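Local coordinates for protein dihydroorotate dehydrogenase (Schistosoma mansoni, PDB 6UY4) that probably oxidises (S)-dihydroorotate to orotate in de novo pyrimidine synthesis, using FMN and passing the electrons to a quinone, at residues V112-N123 / R140-V151; G191-V201 / L232-I242. All blocks are in the same frame, centred on the assembly; numbering follows the deposited sequence.

From the N terminus the chain passes two helices and the barrel strand 86-88 before strand 109-115, where contact 1 begins. It runs out through the antiparallel strands 128-131 and 136-139 and returns along 140-151, so contact 1 closes that excursion and leads into helix 147-153. After strand 165-170 and helix 179-190 comes contact 2, which joins the neighbouring strands 196-200 and 238-242 and closes the loop through helix 215-230. The contacts follow in series, neither nested nor crossed, with centres about 17 Å apart. Both reach the parallel sheet of the barrel, contact 1 through strand 109-115 alone, and they meet at FMN, where Thr114 and Phe143 pack against Asn200 of contact 2.

Contact 1. Residues V112-N123 / R140-V151; sequences VGTVTPNPQLGN and RCGFNSDGHDAV. With FMN (flavin mononucleotide), chain G.
Pro117 lies flat against His148: its CA sits 3.4 Å above the centroid of the imidazole, a CH-pi contact almost on the ring normal. The backbones join at the same place, His148 N donating to Pro117 O at 3.0 Å. Val115 CG1 meets the ring at its edge, and Phe190 of helix 179-190 packs edge-to-face with it, so the histidine is wedged into the dense end of the contact. Deeper still, Val115 CG2 touches Val151 CG1 at 3.9 Å, while Val112 and Val151 meet tip to tip.

From Gln120 to Asn123 the grip comes from backbone and amide groups. Gln120 N donates to Ser145 O at 2.9 Å, and the Gln120 side chain, extended beyond CG, carries its OE1 to Lys174 N. Asn118 and Leu121 point to solvent with little across from them; Pro119, though exposed, still rests on the Asp146 carbonyl. At the outer end of the pair, Asn123 N bonds to Cys141 O at 2.8 Å, and Asn123 ND2 hydrogen-bonds to Arg140 O from above the carbonyl plane, the oxygen lying in the plane of the Asn123 amide.

Toward the flavin, Thr114 splits its roles. Its CG2, anti to the backbone N, rests over the Phe143 ring, 4.0 Å from the centroid. OG1 accepts from FMN N3 at 2.7 Å and also bonds to Asn169; Thr114 N donates to FMN O4. Strand 112-115 and helix 147-151 run nearly antiparallel, at 161°, as expected within a beta-alpha-beta crossover of a TIM barrel, here with the flavin bound beside the strand's C-terminal end.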
loop_
_atom_site.group_PDB
_atom_site.type_symbol
_atom_site.label_atom_id
_atom_site.label_comp_id
_atom_site.label_asym_id
_atom_site.label_seq_id
_atom_site.Cartn_x
_atom_site.Cartn_y
_atom_site.Cartn_z
ATOM N N VAL A 112 -4.732 -1.082 -6.316
ATOM C CA VAL A 112 -6.103 -1.313 -5.883
ATOM C C VAL A 112 -6.124 -2.429 -4.847
ATOM O O VAL A 112 -5.444 -3.452 -4.994
ATOM C CB VAL A 112 -6.995 -1.655 -7.091
ATOM C CG1 VAL A 112 -8.429 -1.904 -6.649
ATOM C CG2 VAL A 112 -6.937 -0.544 -8.126
ATOM N N GLY A 113 -6.904 -2.233 -3.787
ATOM C CA GLY A 113 -6.973 -3.199 -2.709
ATOM C C GLY A 113 -7.016 -2.529 -1.353
ATOM O O GLY A 113 -6.953 -1.298 -1.268
ATOM N N THR A 114 -7.108 -3.312 -0.281
ATOM C CA THR A 114 -7.113 -4.771 -0.347
ATOM C C THR A 114 -8.502 -5.326 -0.659
ATOM O O THR A 114 -9.497 -4.897 -0.073
ATOM C CB THR A 114 -6.609 -5.378 0.982
ATOM O OG1 THR A 114 -5.208 -5.112 1.131
ATOM C CG2 THR A 114 -6.842 -6.877 1.025
ATOM N N VAL A 115 -8.561 -6.279 -1.588
ATOM C CA VAL A 115 -9.808 -6.883 -2.040
ATOM C C VAL A 115 -9.919 -8.280 -1.446
ATOM O O VAL A 115 -8.978 -9.078 -1.538
ATOM C CB VAL A 115 -9.886 -6.935 -3.576
ATOM C CG1 VAL A 115 -11.244 -7.455 -4.023
ATOM C CG2 VAL A 115 -9.612 -5.564 -4.168
ATOM N N THR A 116 -11.065 -8.571 -0.841
ATOM C CA THR A 116 -11.406 -9.876 -0.297
ATOM C C THR A 116 -12.351 -10.607 -1.239
ATOM O O THR A 116 -13.009 -9.986 -2.079
ATOM C CB THR A 116 -12.059 -9.723 1.082
ATOM O OG1 THR A 116 -13.196 -8.856 0.983
ATOM C CG2 THR A 116 -11.066 -9.146 2.083
ATOM N N PRO A 117 -12.432 -11.946 -1.146
ATOM C CA PRO A 117 -13.349 -12.689 -2.025
ATOM C C PRO A 117 -14.800 -12.258 -1.879
ATOM O O PRO A 117 -15.437 -11.862 -2.861
ATOM C CB PRO A 117 -13.149 -14.145 -1.585
ATOM C CG PRO A 117 -11.765 -14.178 -1.049
ATOM C CD PRO A 117 -11.563 -12.852 -0.372
ATOM N N ASN A 118 -15.337 -12.332 -0.653
ATOM C CA ASN A 118 -16.701 -11.885 -0.421
ATOM C C ASN A 118 -16.717 -10.430 0.034
ATOM O O ASN A 118 -15.752 -9.954 0.642
ATOM C CB ASN A 118 -17.375 -12.755 0.636
ATOM C CG ASN A 118 -17.406 -14.221 0.253
ATOM O OD1 ASN A 118 -17.618 -14.568 -0.909
ATOM N ND2 ASN A 118 -17.190 -15.092 1.233
ATOM N N PRO A 119 -17.790 -9.697 -0.260
ATOM C CA PRO A 119 -17.911 -8.328 0.260
ATOM C C PRO A 119 -17.872 -8.322 1.783
ATOM O O PRO A 119 -18.554 -9.110 2.442
ATOM C CB PRO A 119 -19.268 -7.863 -0.279
ATOM C CG PRO A 119 -19.500 -8.707 -1.492
ATOM C CD PRO A 119 -18.889 -10.042 -1.178
ATOM N N GLN A 120 -17.061 -7.427 2.338
ATOM C CA GLN A 120 -16.780 -7.418 3.767
ATOM C C GLN A 120 -17.038 -6.031 4.337
ATOM O O GLN A 120 -16.786 -5.021 3.674
ATOM C CB GLN A 120 -15.333 -7.841 4.042
ATOM C CG GLN A 120 -15.082 -8.334 5.453
ATOM C CD GLN A 120 -13.711 -8.958 5.606
ATOM O OE1 GLN A 120 -13.575 -10.056 6.145
ATOM N NE2 GLN A 120 -12.686 -8.261 5.132
ATOM N N LEU A 121 -17.538 -5.990 5.574
ATOM C CA LEU A 121 -17.853 -4.712 6.200
ATOM C C LEU A 121 -16.629 -4.098 6.869
ATOM O O LEU A 121 -16.401 -2.887 6.764
ATOM C CB LEU A 121 -18.984 -4.889 7.216
ATOM C CG LEU A 121 -20.359 -5.262 6.653
ATOM C CD1 LEU A 121 -21.328 -5.571 7.782
ATOM C CD2 LEU A 121 -20.893 -4.141 5.778
ATOM N N GLY A 122 -15.840 -4.909 7.560
ATOM C CA GLY A 122 -14.680 -4.422 8.279
ATOM C C GLY A 122 -14.985 -4.175 9.742
ATOM O O GLY A 122 -16.061 -4.487 10.258
ATOM N N ASN A 123 -13.999 -3.595 10.421
ATOM C CA ASN A 123 -14.136 -3.304 11.837
ATOM C C ASN A 123 -15.075 -2.120 12.057
ATOM O O ASN A 123 -15.388 -1.358 11.138
ATOM C CB ASN A 123 -12.770 -3.019 12.460
ATOM C CG ASN A 123 -11.869 -4.241 12.471
ATOM O OD1 ASN A 123 -12.332 -5.369 12.653
ATOM N ND2 ASN A 123 -10.574 -4.022 12.278
ATOM N N ARG A 140 -7.582 1.317 11.764
ATOM C CA ARG A 140 -7.886 -0.082 12.045
ATOM C C ARG A 140 -9.111 -0.484 11.220
ATOM O O ARG A 140 -10.127 -0.945 11.734
ATOM C CB ARG A 140 -8.109 -0.314 13.540
ATOM C CG ARG A 140 -9.069 0.667 14.197
ATOM C CD ARG A 140 -9.454 0.207 15.596
ATOM N NE ARG A 140 -10.379 1.132 16.248
ATOM C CZ ARG A 140 -10.013 2.063 17.124
ATOM N NH1 ARG A 140 -8.737 2.199 17.458
ATOM N NH2 ARG A 140 -10.924 2.859 17.667
ATOM N N CYS A 141 -9.009 -0.300 9.900
ATOM C CA CYS A 141 -10.149 -0.536 9.019
ATOM C C CYS A 141 -10.572 -2.000 9.041
ATOM O O CYS A 141 -11.751 -2.315 9.240
ATOM C CB CYS A 141 -9.809 -0.095 7.595
ATOM S SG CYS A 141 -9.374 1.651 7.437
ATOM N N GLY A 142 -9.625 -2.911 8.833
ATOM C CA GLY A 142 -9.925 -4.326 8.885
ATOM C C GLY A 142 -10.436 -4.903 7.580
ATOM O O GLY A 142 -11.330 -5.755 7.583
ATOM N N PHE A 143 -9.877 -4.439 6.460
ATOM C CA PHE A 143 -10.182 -4.956 5.125
ATOM C C PHE A 143 -11.678 -4.825 4.813
ATOM O O PHE A 143 -12.437 -5.797 4.809
ATOM C CB PHE A 143 -9.720 -6.411 4.976
ATOM C CG PHE A 143 -8.225 -6.586 5.000
ATOM C CD1 PHE A 143 -7.668 -7.846 5.143
ATOM C CD2 PHE A 143 -7.379 -5.496 4.875
ATOM C CE1 PHE A 143 -6.299 -8.016 5.164
ATOM C CE2 PHE A 143 -6.007 -5.659 4.897
ATOM C CZ PHE A 143 -5.466 -6.921 5.041
ATOM N N ASN A 144 -12.080 -3.586 4.547
ATOM C CA ASN A 144 -13.431 -3.295 4.078
ATOM C C ASN A 144 -13.400 -3.244 2.554
ATOM O O ASN A 144 -12.859 -2.302 1.966
ATOM C CB ASN A 144 -13.955 -1.992 4.678
ATOM C CG ASN A 144 -12.980 -0.839 4.525
ATOM O OD1 ASN A 144 -11.772 -1.006 4.688
ATOM N ND2 ASN A 144 -13.503 0.339 4.205
ATOM N N SER A 145 -13.970 -4.263 1.913
ATOM C CA SER A 145 -13.896 -4.395 0.467
ATOM C C SER A 145 -15.266 -4.760 -0.083
ATOM O O SER A 145 -16.138 -5.257 0.634
ATOM C CB SER A 145 -12.859 -5.450 0.053
ATOM O OG SER A 145 -12.669 -5.455 -1.351
ATOM N N ASP A 146 -15.444 -4.506 -1.379
ATOM C CA ASP A 146 -16.683 -4.817 -2.079
ATOM C C ASP A 146 -16.699 -6.222 -2.668
ATOM O O ASP A 146 -17.671 -6.583 -3.340
ATOM C CB ASP A 146 -16.929 -3.793 -3.192
ATOM C CG ASP A 146 -17.241 -2.411 -2.656
ATOM O OD1 ASP A 146 -17.276 -2.247 -1.418
ATOM O OD2 ASP A 146 -17.451 -1.489 -3.473
ATOM N N GLY A 147 -15.660 -7.016 -2.439
ATOM C CA GLY A 147 -15.594 -8.367 -2.952
ATOM C C GLY A 147 -14.839 -8.452 -4.268
ATOM O O GLY A 147 -14.521 -7.451 -4.915
ATOM N N HIS A 148 -14.553 -9.694 -4.665
ATOM C CA HIS A 148 -13.819 -9.928 -5.905
ATOM C C HIS A 148 -14.613 -9.453 -7.116
ATOM O O HIS A 148 -14.081 -8.759 -7.988
ATOM C CB HIS A 148 -13.477 -11.411 -6.045
ATOM C CG HIS A 148 -12.272 -11.832 -5.265
ATOM N ND1 HIS A 148 -11.522 -10.949 -4.519
ATOM C CD2 HIS A 148 -11.684 -13.042 -5.119
ATOM C CE1 HIS A 148 -10.525 -11.597 -3.943
ATOM N NE2 HIS A 148 -10.601 -12.870 -4.292
ATOM N N ASP A 149 -15.896 -9.813 -7.180
ATOM C CA ASP A 149 -16.680 -9.570 -8.387
ATOM C C ASP A 149 -16.907 -8.082 -8.626
ATOM O O ASP A 149 -16.800 -7.608 -9.763
ATOM C CB ASP A 149 -18.014 -10.309 -8.296
ATOM C CG ASP A 149 -17.841 -11.808 -8.152
ATOM O OD1 ASP A 149 -16.682 -12.269 -8.088
ATOM O OD2 ASP A 149 -18.862 -12.525 -8.107
ATOM N N ALA A 150 -17.226 -7.329 -7.570
ATOM C CA ALA A 150 -17.502 -5.905 -7.741
ATOM C C ALA A 150 -16.258 -5.148 -8.189
ATOM O O ALA A 150 -16.334 -4.271 -9.057
ATOM C CB ALA A 150 -18.053 -5.317 -6.443
ATOM N N VAL A 151 -15.099 -5.476 -7.612
ATOM C CA VAL A 151 -13.868 -4.792 -7.991
ATOM C C VAL A 151 -13.381 -5.267 -9.355
ATOM O O VAL A 151 -12.817 -4.483 -10.128
ATOM C CB VAL A 151 -12.795 -4.987 -6.904
ATOM C CG1 VAL A 151 -11.520 -4.237 -7.263
ATOM C CG2 VAL A 151 -13.321 -4.524 -5.554
HETATM N N1 FMN G . -2.140 -1.606 3.071
HETATM C C2 FMN G . -2.570 -2.750 2.428
HETATM O O2 FMN G . -1.749 -3.562 2.004
HETATM N N3 FMN G . -3.918 -2.987 2.259
HETATM C C4 FMN G . -4.846 -2.081 2.732
HETATM O O4 FMN G . -6.048 -2.294 2.581
HETATM C C4A FMN G . -4.418 -0.928 3.379
HETATM N N5 FMN G . -5.341 -0.020 3.855
HETATM C C5A FMN G . -4.915 1.126 4.494
HETATM C C6 FMN G . -5.851 2.039 4.969
HETATM C C7 FMN G . -5.431 3.194 5.617
HETATM C C7M FMN G . -6.446 4.174 6.129
HETATM C C8 FMN G . -4.072 3.438 5.789
HETATM C C8M FMN G . -3.616 4.685 6.488
HETATM C C9 FMN G . -3.138 2.523 5.314
HETATM C C9A FMN G . -3.554 1.366 4.664
HETATM N N10 FMN G . -2.630 0.453 4.185
HETATM C C10 FMN G . -3.061 -0.693 3.547
HETATM C "C1'" FMN G . -1.159 0.683 4.360
HETATM C "C2'" FMN G . -0.605 1.504 3.202
HETATM O "O2'" FMN G . -0.924 0.882 1.978
HETATM C "C3'" FMN G . 0.908 1.636 3.305
HETATM O "O3'" FMN G . 1.484 0.358 3.457
HETATM C "C4'" FMN G . 1.335 2.522 4.471
HETATM O "O4'" FMN G . 0.301 3.415 4.827
HETATM C "C5'" FMN G . 2.562 3.315 4.052
HETATM O "O5'" FMN G . 2.843 4.331 4.982
HETATM P P FMN G . 2.720 5.862 4.510
HETATM O O1P FMN G . 3.141 6.743 5.659
HETATM O O2P FMN G . 3.587 6.111 3.299
HETATM O O3P FMN G . 1.278 6.146 4.174
#

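Contact 2. Residues G191-V201 / L232-I242; sequences GEVADYLVINV and LSKKTPILLKI. With FMN (flavin mononucleotide), chain G.
Asn200 and Lys241 stand side by side and point the same way, both ending at the pyrimidine edge of FMN. Asn200 ND2 donates to FMN O2 at 2.7 Å, nearly straight, while its OD1 is bonded to Asn169. The lysine chain is extended all the way from CB (chi1 -174°), which delivers NZ to FMN N1, O2 and the ribityl O3', the last at 3.0 Å. A positive charge here would probably favour electron density at N1 and O2.

Val198 and Leu239 share this inner face, and Val198 CG1 packs crosswise on Lys241 CB. The two strands are adjacent parallel staves of the TIM barrel, crossing at -32° and joined in a beta-alpha-beta unit by helix 215-230. Their opposite face looks toward that helix: Leu197 CD1 meets Ile238 CD1 at 3.7 Å, and Val201 CG2 leans on Leu240 CG.

At the N-terminal end of the strands, Thr236 OG1 donates in the carbonyl plane, on a lone pair of Gly191 O. Beyond it the Glu192 chain, bent at chi2 (-73°), brings its carboxylate to Ser233, OE1 taking OG at 2.8 Å and OE2 taking the backbone N, each through its syn lone pair.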
loop_
_atom_site.group_PDB
_atom_site.type_symbol
_atom_site.label_atom_id
_atom_site.label_comp_id
_atom_site.label_asym_id
_atom_site.label_seq_id
_atom_site.Cartn_x
_atom_site.Cartn_y
_atom_site.Cartn_z
ATOM N N GLY A 191 -5.519 -12.228 -11.897
ATOM C CA GLY A 191 -4.236 -12.493 -12.526
ATOM C C GLY A 191 -4.181 -12.164 -14.003
ATOM O O GLY A 191 -3.087 -11.963 -14.541
ATOM N N GLU A 192 -5.332 -12.100 -14.670
ATOM C CA GLU A 192 -5.361 -11.830 -16.103
ATOM C C GLU A 192 -5.453 -10.346 -16.430
ATOM O O GLU A 192 -5.004 -9.931 -17.504
ATOM C CB GLU A 192 -6.535 -12.567 -16.754
ATOM C CG GLU A 192 -6.462 -14.082 -16.648
ATOM C CD GLU A 192 -5.410 -14.685 -17.557
ATOM O OE1 GLU A 192 -4.929 -13.977 -18.467
ATOM O OE2 GLU A 192 -5.064 -15.868 -17.362
ATOM N N VAL A 193 -6.018 -9.538 -15.536
ATOM C CA VAL A 193 -6.230 -8.122 -15.807
ATOM C C VAL A 193 -5.248 -7.217 -15.071
ATOM O O VAL A 193 -5.011 -6.090 -15.533
ATOM C CB VAL A 193 -7.680 -7.702 -15.485
ATOM C CG1 VAL A 193 -8.664 -8.505 -16.322
ATOM C CG2 VAL A 193 -7.969 -7.872 -13.998
ATOM N N ALA A 194 -4.673 -7.659 -13.957
ATOM C CA ALA A 194 -3.774 -6.826 -13.176
ATOM C C ALA A 194 -2.349 -6.909 -13.709
ATOM O O ALA A 194 -1.915 -7.942 -14.223
ATOM C CB ALA A 194 -3.793 -7.240 -11.704
ATOM N N ASP A 195 -1.619 -5.799 -13.577
ATOM C CA ASP A 195 -0.212 -5.798 -13.959
ATOM C C ASP A 195 0.642 -6.544 -12.942
ATOM O O ASP A 195 1.633 -7.180 -13.316
ATOM C CB ASP A 195 0.292 -4.365 -14.128
ATOM C CG ASP A 195 -0.368 -3.648 -15.289
ATOM O OD1 ASP A 195 -0.718 -4.320 -16.283
ATOM O OD2 ASP A 195 -0.538 -2.414 -15.208
ATOM N N TYR A 196 0.282 -6.473 -11.662
ATOM C CA TYR A 196 0.954 -7.251 -10.634
ATOM C C TYR A 196 -0.022 -7.510 -9.497
ATOM O O TYR A 196 -1.014 -6.798 -9.328
ATOM C CB TYR A 196 2.221 -6.550 -10.119
ATOM C CG TYR A 196 1.981 -5.253 -9.376
ATOM C CD1 TYR A 196 1.816 -5.239 -7.995
ATOM C CD2 TYR A 196 1.939 -4.039 -10.049
ATOM C CE1 TYR A 196 1.605 -4.057 -7.311
ATOM C CE2 TYR A 196 1.729 -2.851 -9.372
ATOM C CZ TYR A 196 1.562 -2.867 -8.003
ATOM O OH TYR A 196 1.352 -1.691 -7.321
ATOM N N LEU A 197 0.272 -8.549 -8.720
ATOM C CA LEU A 197 -0.541 -8.946 -7.582
ATOM C C LEU A 197 0.298 -8.888 -6.313
ATOM O O LEU A 197 1.508 -9.138 -6.339
ATOM C CB LEU A 197 -1.110 -10.356 -7.773
ATOM C CG LEU A 197 -1.931 -10.592 -9.045
ATOM C CD1 LEU A 197 -2.192 -12.075 -9.247
ATOM C CD2 LEU A 197 -3.241 -9.819 -8.997
ATOM N N VAL A 198 -0.352 -8.548 -5.202
ATOM C CA VAL A 198 0.310 -8.405 -3.911
ATOM C C VAL A 198 -0.444 -9.231 -2.879
ATOM O O VAL A 198 -1.677 -9.311 -2.911
ATOM C CB VAL A 198 0.389 -6.928 -3.466
ATOM C CG1 VAL A 198 1.222 -6.794 -2.200
ATOM C CG2 VAL A 198 0.964 -6.067 -4.572
ATOM N N ILE A 199 0.302 -9.849 -1.965
ATOM C CA ILE A 199 -0.262 -10.592 -0.846
ATOM C C ILE A 199 0.373 -10.070 0.434
ATOM O O ILE A 199 1.603 -10.002 0.539
ATOM C CB ILE A 199 -0.031 -12.108 -0.990
ATOM C CG1 ILE A 199 -0.708 -12.625 -2.260
ATOM C CG2 ILE A 199 -0.548 -12.846 0.236
ATOM C CD1 ILE A 199 -0.532 -14.101 -2.483
ATOM N N ASN A 200 -0.462 -9.702 1.403
ATOM C CA ASN A 200 0.020 -9.152 2.662
ATOM C C ASN A 200 0.394 -10.278 3.619
ATOM O O ASN A 200 -0.434 -11.146 3.918
ATOM C CB ASN A 200 -1.039 -8.252 3.293
ATOM C CG ASN A 200 -1.153 -6.912 2.601
ATOM O OD1 ASN A 200 -0.642 -6.723 1.496
ATOM N ND2 ASN A 200 -1.826 -5.969 3.249
ATOM N N VAL A 201 1.639 -10.265 4.096
ATOM C CA VAL A 201 2.032 -11.154 5.181
ATOM C C VAL A 201 1.355 -10.695 6.464
ATOM O O VAL A 201 1.306 -9.495 6.768
ATOM C CB VAL A 201 3.563 -11.177 5.337
ATOM C CG1 VAL A 201 3.965 -11.989 6.561
ATOM C CG2 VAL A 201 4.215 -11.740 4.094
ATOM N N LEU A 232 -2.242 -19.430 -15.180
ATOM C CA LEU A 232 -2.684 -18.304 -15.985
ATOM C C LEU A 232 -2.012 -18.326 -17.356
ATOM O O LEU A 232 -1.079 -19.089 -17.612
ATOM C CB LEU A 232 -2.381 -16.987 -15.270
ATOM C CG LEU A 232 -2.992 -16.798 -13.881
ATOM C CD1 LEU A 232 -2.426 -15.552 -13.220
ATOM C CD2 LEU A 232 -4.506 -16.722 -13.969
ATOM N N SER A 233 -2.505 -17.462 -18.247
ATOM C CA SER A 233 -1.899 -17.345 -19.569
ATOM C C SER A 233 -0.565 -16.614 -19.509
ATOM O O SER A 233 0.341 -16.913 -20.295
ATOM C CB SER A 233 -2.853 -16.627 -20.523
ATOM O OG SER A 233 -3.077 -15.292 -20.106
ATOM N N LYS A 234 -0.428 -15.660 -18.592
ATOM C CA LYS A 234 0.806 -14.913 -18.401
ATOM C C LYS A 234 1.260 -15.049 -16.955
ATOM O O LYS A 234 0.440 -15.017 -16.031
ATOM C CB LYS A 234 0.620 -13.432 -18.758
ATOM C CG LYS A 234 -0.527 -12.752 -18.022
ATOM C CD LYS A 234 -0.501 -11.245 -18.216
ATOM C CE LYS A 234 -1.581 -10.565 -17.388
ATOM N NZ LYS A 234 -1.531 -9.081 -17.504
ATOM N N LYS A 235 2.569 -15.209 -16.762
ATOM C CA LYS A 235 3.147 -15.313 -15.423
ATOM C C LYS A 235 3.101 -13.933 -14.771
ATOM O O LYS A 235 4.071 -13.170 -14.771
ATOM C CB LYS A 235 4.568 -15.862 -15.486
ATOM N N THR A 236 1.941 -13.612 -14.209
ATOM C CA THR A 236 1.736 -12.311 -13.585
ATOM C C THR A 236 2.628 -12.171 -12.355
ATOM O O THR A 236 2.717 -13.107 -11.551
ATOM C CB THR A 236 0.267 -12.139 -13.197
ATOM O OG1 THR A 236 -0.560 -12.376 -14.343
ATOM C CG2 THR A 236 0.002 -10.734 -12.670
ATOM N N PRO A 237 3.309 -11.037 -12.180
ATOM C CA PRO A 237 4.192 -10.876 -11.018
ATOM C C PRO A 237 3.434 -11.001 -9.702
ATOM O O PRO A 237 2.344 -10.452 -9.533
ATOM C CB PRO A 237 4.764 -9.467 -11.202
ATOM C CG PRO A 237 4.675 -9.215 -12.670
ATOM C CD PRO A 237 3.428 -9.914 -13.126
ATOM N N ILE A 238 4.031 -11.736 -8.767
ATOM C CA ILE A 238 3.477 -11.935 -7.432
ATOM C C ILE A 238 4.399 -11.247 -6.435
ATOM O O ILE A 238 5.582 -11.593 -6.332
ATOM C CB ILE A 238 3.320 -13.426 -7.096
ATOM C CG1 ILE A 238 2.279 -14.076 -8.009
ATOM C CG2 ILE A 238 2.935 -13.603 -5.636
ATOM C CD1 ILE A 238 0.879 -13.546 -7.811
ATOM N N LEU A 239 3.861 -10.277 -5.704
ATOM C CA LEU A 239 4.623 -9.530 -4.716
ATOM C C LEU A 239 4.135 -9.860 -3.311
ATOM O O LEU A 239 2.970 -10.209 -3.104
ATOM C CB LEU A 239 4.524 -8.020 -4.957
ATOM C CG LEU A 239 5.486 -7.406 -5.978
ATOM C CD1 LEU A 239 5.196 -7.892 -7.391
ATOM C CD2 LEU A 239 5.425 -5.892 -5.909
ATOM N N LEU A 240 5.044 -9.746 -2.347
ATOM C CA LEU A 240 4.757 -10.036 -0.949
ATOM C C LEU A 240 4.991 -8.774 -0.131
ATOM O O LEU A 240 6.104 -8.239 -0.115
ATOM C CB LEU A 240 5.633 -11.182 -0.439
ATOM C CG LEU A 240 5.026 -12.063 0.648
ATOM C CD1 LEU A 240 3.726 -12.684 0.161
ATOM C CD2 LEU A 240 6.011 -13.139 1.083
ATOM N N LYS A 241 3.947 -8.302 0.544
ATOM C CA LYS A 241 4.013 -7.092 1.352
ATOM C C LYS A 241 4.102 -7.484 2.822
ATOM O O LYS A 241 3.238 -8.206 3.330
ATOM C CB LYS A 241 2.796 -6.204 1.099
ATOM C CG LYS A 241 2.847 -4.858 1.798
ATOM C CD LYS A 241 1.697 -3.976 1.345
ATOM C CE LYS A 241 1.751 -2.612 2.006
ATOM N NZ LYS A 241 0.652 -1.729 1.523
ATOM N N ILE A 242 5.141 -7.006 3.501
ATOM C CA ILE A 242 5.424 -7.403 4.871
ATOM C C ILE A 242 5.257 -6.199 5.793
ATOM O O ILE A 242 5.065 -5.066 5.353
ATOM C CB ILE A 242 6.832 -8.011 5.016
ATOM C CG1 ILE A 242 7.896 -6.931 4.813
ATOM C CG2 ILE A 242 7.026 -9.148 4.024
ATOM C CD1 ILE A 242 9.307 -7.416 5.031
HETATM N N1 FMN G . -2.140 -1.606 3.071
HETATM C C2 FMN G . -2.570 -2.750 2.428
HETATM O O2 FMN G . -1.749 -3.562 2.004
HETATM N N3 FMN G . -3.918 -2.987 2.259
HETATM C C4 FMN G . -4.846 -2.081 2.732
HETATM O O4 FMN G . -6.048 -2.294 2.581
HETATM C C4A FMN G . -4.418 -0.928 3.379
HETATM N N5 FMN G . -5.341 -0.020 3.855
HETATM C C5A FMN G . -4.915 1.126 4.494
HETATM C C6 FMN G . -5.851 2.039 4.969
HETATM C C7 FMN G . -5.431 3.194 5.617
HETATM C C7M FMN G . -6.446 4.174 6.129
HETATM C C8 FMN G . -4.072 3.438 5.789
HETATM C C8M FMN G . -3.616 4.685 6.488
HETATM C C9 FMN G . -3.138 2.523 5.314
HETATM C C9A FMN G . -3.554 1.366 4.664
HETATM N N10 FMN G . -2.630 0.453 4.185
HETATM C C10 FMN G . -3.061 -0.693 3.547
HETATM C "C1'" FMN G . -1.159 0.683 4.360
HETATM C "C2'" FMN G . -0.605 1.504 3.202
HETATM O "O2'" FMN G . -0.924 0.882 1.978
HETATM C "C3'" FMN G . 0.908 1.636 3.305
HETATM O "O3'" FMN G . 1.484 0.358 3.457
HETATM C "C4'" FMN G . 1.335 2.522 4.471
HETATM O "O4'" FMN G . 0.301 3.415 4.827
HETATM C "C5'" FMN G . 2.562 3.315 4.052
HETATM O "O5'" FMN G . 2.843 4.331 4.982
HETATM P P FMN G . 2.720 5.862 4.510
HETATM O O1P FMN G . 3.141 6.743 5.659
HETATM O O2P FMN G . 3.587 6.111 3.299
HETATM O O3P FMN G . 1.278 6.146 4.174
#